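Local coordinates for protein thermosome subunit (Methanococcoides burtonii, PDB 3AQ1) that probably binds and hydrolyses ATP to help unfolded proteins fold, acting as a group II chaperonin, at residues 126-129 against 130-134; 252-255 against 256-259; 398-401 against 402-406. All blocks are in the same frame, centred on the assembly; numbering follows the deposited sequence.

Interaction 1: residues 126-129 against 130-134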
loop_
_atom_site.group_PDB
_atom_site.type_symbol
_atom_site.label_atom_id
_atom_site.label_comp_id
_atom_site.label_asym_id
_atom_site.label_seq_id
_atom_site.Cartn_x
_atom_site.Cartn_y
_atom_site.Cartn_z
ATOM N N ALA A 126 -2.921 -2.422 15.856
ATOM C CA ALA A 126 -4.344 -2.240 16.061
ATOM C C ALA A 126 -4.863 -1.062 15.248
ATOM O O ALA A 126 -5.910 -1.135 14.616
ATOM C CB ALA A 126 -4.626 -2.027 17.530
ATOM N N LEU A 127 -4.120 0.030 15.280
ATOM C CA LEU A 127 -4.527 1.238 14.599
ATOM C C LEU A 127 -4.523 0.996 13.092
ATOM O O LEU A 127 -5.477 1.358 12.406
ATOM C CB LEU A 127 -3.600 2.395 14.988
ATOM C CG LEU A 127 -3.905 3.768 14.423
ATOM C CD1 LEU A 127 -5.373 4.051 14.619
ATOM C CD2 LEU A 127 -3.048 4.806 15.114
ATOM N N THR A 128 -3.458 0.375 12.584
ATOM C CA THR A 128 -3.389 0.020 11.172
ATOM C C THR A 128 -4.605 -0.780 10.704
ATOM O O THR A 128 -5.206 -0.476 9.675
ATOM C CB THR A 128 -2.178 -0.845 10.863
ATOM O OG1 THR A 128 -0.982 -0.131 11.180
ATOM C CG2 THR A 128 -2.178 -1.179 9.396
ATOM N N VAL A 129 -4.950 -1.814 11.464
ATOM C CA VAL A 129 -5.998 -2.746 11.079
ATOM C C VAL A 129 -7.388 -2.087 11.100
ATOM O O VAL A 129 -8.225 -2.324 10.227
ATOM C CB VAL A 129 -5.930 -4.034 11.949
ATOM C CG1 VAL A 129 -7.171 -4.895 11.784
ATOM C CG2 VAL A 129 -4.695 -4.840 11.594
ATOM N N LYS A 130 -7.608 -1.229 12.086
ATOM C CA LYS A 130 -8.869 -0.524 12.233
ATOM C C LYS A 130 -9.085 0.517 11.125
ATOM O O LYS A 130 -10.213 0.767 10.712
ATOM C CB LYS A 130 -8.900 0.129 13.604
ATOM C CG LYS A 130 -10.105 0.972 13.889
ATOM C CD LYS A 130 -10.095 1.393 15.347
ATOM C CE LYS A 130 -11.241 2.332 15.683
ATOM N NZ LYS A 130 -11.111 2.837 17.086
ATOM N N ALA A 131 -7.996 1.121 10.660
ATOM C CA ALA A 131 -8.036 2.097 9.580
ATOM C C ALA A 131 -8.282 1.390 8.255
ATOM O O ALA A 131 -9.207 1.737 7.515
ATOM C CB ALA A 131 -6.726 2.873 9.526
ATOM N N VAL A 132 -7.452 0.391 7.961
ATOM C CA VAL A 132 -7.584 -0.370 6.731
ATOM C C VAL A 132 -8.956 -1.004 6.632
ATOM O O VAL A 132 -9.654 -0.804 5.649
ATOM C CB VAL A 132 -6.504 -1.450 6.602
ATOM C CG1 VAL A 132 -6.924 -2.503 5.596
ATOM C CG2 VAL A 132 -5.203 -0.816 6.168
ATOM N N ARG A 133 -9.354 -1.742 7.664
ATOM C CA ARG A 133 -10.674 -2.381 7.684
ATOM C C ARG A 133 -11.816 -1.431 7.370
ATOM O O ARG A 133 -12.900 -1.873 7.006
ATOM C CB ARG A 133 -10.950 -3.064 9.028
ATOM C CG ARG A 133 -10.389 -4.460 9.117
ATOM C CD ARG A 133 -10.579 -5.037 10.488
ATOM N NE ARG A 133 -11.986 -5.231 10.811
ATOM C CZ ARG A 133 -12.416 -6.143 11.676
ATOM N NH1 ARG A 133 -11.541 -6.937 12.291
ATOM N NH2 ARG A 133 -13.714 -6.268 11.923
ATOM N N SER A 134 -11.583 -0.133 7.516
ATOM C CA SER A 134 -12.675 0.822 7.426
ATOM C C SER A 134 -12.728 1.521 6.069
ATOM O O SER A 134 -13.627 2.313 5.809
ATOM C CB SER A 134 -12.612 1.822 8.588
ATOM O OG SER A 134 -12.151 3.097 8.187
#

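Interaction 2: residues 252-255 against 256-259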
loop_
_atom_site.group_PDB
_atom_site.type_symbol
_atom_site.label_atom_id
_atom_site.label_comp_id
_atom_site.label_asym_id
_atom_site.label_seq_id
_atom_site.Cartn_x
_atom_site.Cartn_y
_atom_site.Cartn_z
ATOM N N ALA A 252 -11.423 40.952 -0.843
ATOM C CA ALA A 252 -12.188 39.799 -1.283
ATOM C C ALA A 252 -12.592 38.892 -0.111
ATOM O O ALA A 252 -13.628 38.230 -0.155
ATOM C CB ALA A 252 -11.422 39.022 -2.326
ATOM N N GLN A 253 -11.780 38.847 0.938
ATOM C CA GLN A 253 -12.159 38.048 2.087
ATOM C C GLN A 253 -13.320 38.689 2.821
ATOM O O GLN A 253 -14.161 38.000 3.385
ATOM C CB GLN A 253 -10.995 37.868 3.034
ATOM C CG GLN A 253 -9.981 36.851 2.590
ATOM C CD GLN A 253 -8.966 36.597 3.668
ATOM O OE1 GLN A 253 -7.786 36.429 3.400
ATOM N NE2 GLN A 253 -9.425 36.591 4.903
ATOM N N TYR A 254 -13.370 40.014 2.804
ATOM C CA TYR A 254 -14.444 40.742 3.475
ATOM C C TYR A 254 -15.821 40.486 2.832
ATOM O O TYR A 254 -16.799 40.210 3.523
ATOM C CB TYR A 254 -14.130 42.239 3.524
ATOM C CG TYR A 254 -15.248 43.064 4.111
ATOM C CD1 TYR A 254 -15.563 42.970 5.455
ATOM C CD2 TYR A 254 -16.002 43.927 3.315
ATOM C CE1 TYR A 254 -16.586 43.710 5.995
ATOM C CE2 TYR A 254 -17.025 44.672 3.847
ATOM C CZ TYR A 254 -17.318 44.562 5.192
ATOM O OH TYR A 254 -18.338 45.301 5.753
ATOM N N TYR A 255 -15.877 40.570 1.507
ATOM C CA TYR A 255 -17.087 40.270 0.745
ATOM C C TYR A 255 -17.518 38.818 0.884
ATOM O O TYR A 255 -18.704 38.525 1.063
ATOM C CB TYR A 255 -16.873 40.611 -0.731
ATOM C CG TYR A 255 -16.609 42.075 -0.946
ATOM C CD1 TYR A 255 -17.322 43.037 -0.242
ATOM C CD2 TYR A 255 -15.656 42.503 -1.853
ATOM C CE1 TYR A 255 -17.084 44.386 -0.427
ATOM C CE2 TYR A 255 -15.414 43.851 -2.050
ATOM C CZ TYR A 255 -16.128 44.784 -1.333
ATOM O OH TYR A 255 -15.880 46.120 -1.529
ATOM N N ILE A 256 -16.546 37.915 0.787
ATOM C CA ILE A 256 -16.804 36.492 0.914
ATOM C C ILE A 256 -17.318 36.228 2.314
ATOM O O ILE A 256 -18.294 35.506 2.519
ATOM C CB ILE A 256 -15.530 35.668 0.640
ATOM C CG1 ILE A 256 -15.069 35.891 -0.799
ATOM C CG2 ILE A 256 -15.782 34.189 0.868
ATOM C CD1 ILE A 256 -13.827 35.146 -1.145
ATOM N N GLU A 257 -16.656 36.848 3.277
ATOM C CA GLU A 257 -17.042 36.735 4.670
ATOM C C GLU A 257 -18.460 37.254 4.893
ATOM O O GLU A 257 -19.275 36.606 5.563
ATOM C CB GLU A 257 -16.057 37.509 5.533
ATOM C CG GLU A 257 -16.401 37.497 6.977
ATOM C CD GLU A 257 -17.242 38.668 7.367
ATOM O OE1 GLU A 257 -16.790 39.814 7.166
ATOM O OE2 GLU A 257 -18.351 38.438 7.886
ATOM N N LYS A 258 -18.755 38.422 4.330
ATOM C CA LYS A 258 -20.085 39.000 4.494
ATOM C C LYS A 258 -21.170 38.127 3.864
ATOM O O LYS A 258 -22.285 38.079 4.367
ATOM C CB LYS A 258 -20.150 40.469 4.030
ATOM C CG LYS A 258 -19.675 41.490 5.100
ATOM C CD LYS A 258 -20.498 41.355 6.391
ATOM C CE LYS A 258 -19.820 41.960 7.617
ATOM N NZ LYS A 258 -20.175 41.222 8.883
ATOM N N ALA A 259 -20.832 37.400 2.804
ATOM C CA ALA A 259 -21.776 36.456 2.209
ATOM C C ALA A 259 -21.999 35.146 3.011
ATOM O O ALA A 259 -22.745 34.269 2.577
ATOM C CB ALA A 259 -21.383 36.151 0.743
#

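Interaction 3: residues 398-401 against 402-406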
loop_
_atom_site.group_PDB
_atom_site.type_symbol
_atom_site.label_atom_id
_atom_site.label_comp_id
_atom_site.label_asym_id
_atom_site.label_seq_id
_atom_site.Cartn_x
_atom_site.Cartn_y
_atom_site.Cartn_z
ATOM N N ILE A 398 17.057 -19.458 -4.213
ATOM C CA ILE A 398 16.622 -18.443 -3.253
ATOM C C ILE A 398 16.982 -18.823 -1.819
ATOM O O ILE A 398 17.643 -18.056 -1.131
ATOM C CB ILE A 398 15.089 -18.115 -3.385
ATOM C CG1 ILE A 398 14.834 -17.112 -4.508
ATOM C CG2 ILE A 398 14.563 -17.496 -2.127
ATOM C CD1 ILE A 398 15.272 -17.573 -5.864
ATOM N N PRO A 399 16.560 -20.013 -1.360
ATOM C CA PRO A 399 16.941 -20.443 -0.007
ATOM C C PRO A 399 18.452 -20.595 0.119
ATOM O O PRO A 399 18.996 -20.307 1.180
ATOM C CB PRO A 399 16.311 -21.831 0.126
ATOM C CG PRO A 399 15.420 -21.983 -1.031
ATOM C CD PRO A 399 15.898 -21.088 -2.107
ATOM N N VAL A 400 19.114 -21.061 -0.941
ATOM C CA VAL A 400 20.553 -21.257 -0.898
ATOM C C VAL A 400 21.267 -19.922 -0.747
ATOM O O VAL A 400 22.242 -19.815 0.001
ATOM C CB VAL A 400 21.089 -22.012 -2.134
ATOM C CG1 VAL A 400 22.592 -21.814 -2.259
ATOM C CG2 VAL A 400 20.754 -23.498 -2.046
ATOM N N ALA A 401 20.780 -18.897 -1.441
ATOM C CA ALA A 401 21.333 -17.554 -1.244
ATOM C C ALA A 401 21.084 -17.031 0.172
ATOM O O ALA A 401 21.975 -16.426 0.768
ATOM C CB ALA A 401 20.820 -16.585 -2.281
ATOM N N LEU A 402 19.898 -17.276 0.729
ATOM C CA LEU A 402 19.649 -16.867 2.112
ATOM C C LEU A 402 20.692 -17.451 3.065
ATOM O O LEU A 402 21.253 -16.733 3.883
ATOM C CB LEU A 402 18.229 -17.231 2.565
ATOM C CG LEU A 402 17.121 -16.400 1.919
ATOM C CD1 LEU A 402 15.723 -16.923 2.270
ATOM C CD2 LEU A 402 17.286 -14.931 2.299
ATOM N N ALA A 403 20.953 -18.751 2.948
ATOM C CA ALA A 403 21.932 -19.421 3.800
ATOM C C ALA A 403 23.319 -18.822 3.625
ATOM O O ALA A 403 24.004 -18.540 4.604
ATOM C CB ALA A 403 21.968 -20.909 3.502
ATOM N N GLU A 404 23.727 -18.633 2.374
ATOM C CA GLU A 404 25.064 -18.130 2.073
ATOM C C GLU A 404 25.304 -16.738 2.671
ATOM O O GLU A 404 26.296 -16.521 3.369
ATOM C CB GLU A 404 25.350 -18.177 0.559
ATOM C CG GLU A 404 25.774 -19.584 0.047
ATOM C CD GLU A 404 25.804 -19.736 -1.495
ATOM O OE1 GLU A 404 25.347 -18.823 -2.229
ATOM O OE2 GLU A 404 26.285 -20.796 -1.973
ATOM N N ASN A 405 24.389 -15.806 2.430
ATOM C CA ASN A 405 24.533 -14.462 2.985
ATOM C C ASN A 405 24.624 -14.467 4.502
ATOM O O ASN A 405 25.495 -13.819 5.078
ATOM C CB ASN A 405 23.397 -13.562 2.523
ATOM C CG ASN A 405 23.371 -13.403 1.025
ATOM O OD1 ASN A 405 24.371 -13.645 0.348
ATOM N ND2 ASN A 405 22.224 -12.994 0.490
ATOM N N ALA A 406 23.733 -15.210 5.149
ATOM C CA ALA A 406 23.770 -15.354 6.598
ATOM C C ALA A 406 25.047 -16.077 7.037
ATOM O O ALA A 406 25.222 -16.392 8.221
ATOM C CB ALA A 406 22.533 -16.101 7.092
#

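Interaction 1: residues 126-129 against 130-134
V129 and K130 bury most in this turn near the C-terminal end of helix 121-132, with T128 next. V129 meets R133 one turn on, its CG1 methyl 3.6 Å from CD of R133 where the two side chains cross obliquely. V129 CG1 stands opposite its own backbone N (chi1 168°), which swings this methyl beside the carbonyl carbon and hence toward the following turn. R133 N donates to V129 O at 2.9 Å. A bend at chi3 (65°) turns the end of the arginine, and its NH1 forms a salt bridge with E101. K130 N bonds to A126 O at 3.0 Å, while its extended chain leads its amine away from the preceding turn. T128 O accepts V132 N in the straightest of the four backbone bonds, at 172°, and T128 OG1 is hydrogen-bonded to L124 O. Beyond the turn, V129 rests on L104 and I105 of helix 101-109, and V132 on L346 and I353 of helix 332-355, in what probably corresponds to the intermediate domain of group II chaperonins. The chemistry is divided: backbone hydrogen bonds carry the turn, aliphatic branches face neighbouring helices, and the arginine's methylenes pack on valine while its charge is paired with E101.

Interaction 2: residues 252-255 against 256-259
The Y254 ring has CG of K258 over one face, 4.1 Å from the ring centroid and 23° off the normal, a CH-pi contact displaced toward the rim near CE1 and CZ. Further along the lysine, CE also comes close to the ring, 4.0 Å from CE1. The ring reaches this place because Y254 CG is anti to the backbone N (chi1 176°), directing the side chain toward the next turn. E257 approaches the same ring obliquely, with OE1 3.8 Å from CD1 and the carboxylate plane turned 63° from that of the tyrosine. Its other oxygen, OE2, makes a long, weak salt bridge of 3.5 Å to K258 NZ, so the lysine pairs its charge with the adjacent glutamate while its methylenes lie over the aromatic ring. The backbone bond from K258 N to Y254 O measures 2.8 Å. Y255 takes a separate course, its OH hydrogen-bonded to R228. The I256 side chain packs on I261, just after the helix, and an alanine here would probably give up that contact and open a gap beside I261. All but A259 belongs to helix 250-258, the crossover of a beta-alpha-beta unit between the parallel strands 241-244 and 262-264, in what probably corresponds to the apical domain. A252 and Y255 pack against A231 of helix 226-235, with A259 meeting I235 farther along that helix, while Q253 and E257 touch loop residues H178 and N180.

Interaction 3: residues 398-401 against 402-406
V400 and E404 run alongside each other in the same direction on successive turns of helix 397-405, with CG1 of the valine 3.8 Å from OE2 of the glutamate. With chi1 at 162°, V400 turns CG1 away from its own N and onto the E404 carboxylate. E404, in contrast, sets CG opposite its own carbonyl carbon and runs out extended, which carries the carboxylate alongside the valine. The methylene CG of E404 also passes 3.5 Å from V400 O. That carbonyl accepts E404 N at 3.0 Å, which sets the two residues one turn apart. One residue on, N405 N bonds to A401 O in an almost straight line, 178° at the hydrogen, and CG of the asparagine lies 3.3 Å from the same oxygen. At the start of the run L402 N bonds to I398 O, followed by A403 N to P399 O. Farther out, M414 of helix 410-422 touches both P399 and V400, and I398 packs on T49 and L53 of helix 45-65, in what probably corresponds to the equatorial domain. The contact thus combines a regular run of backbone hydrogen bonds with a methyl and a carboxylate that meet by van der Waals contact, E404 also touching P410 of helix 410-422.

Overall arrangement
The three contacts are local turns near the C-terminal ends of separate helices, encountered in series along one chain and spread over an elongated molecule. Interaction 1 is the most central, with its centre about 13 Å from that of the chain. Interactions 2 and 3 lie on opposite sides of the chain's centre, their own centres about 68 Å apart, while interaction 1 is about 41 Å from the former and about 35 Å from the latter, centre to centre. None touches another: even the nearest atoms of interactions 1 and 3 are about 25 Å apart. The same i to i+4 backbone pattern serves three different settings: among helices and strands, in a beta-alpha-beta crossover, and within a helical bundle.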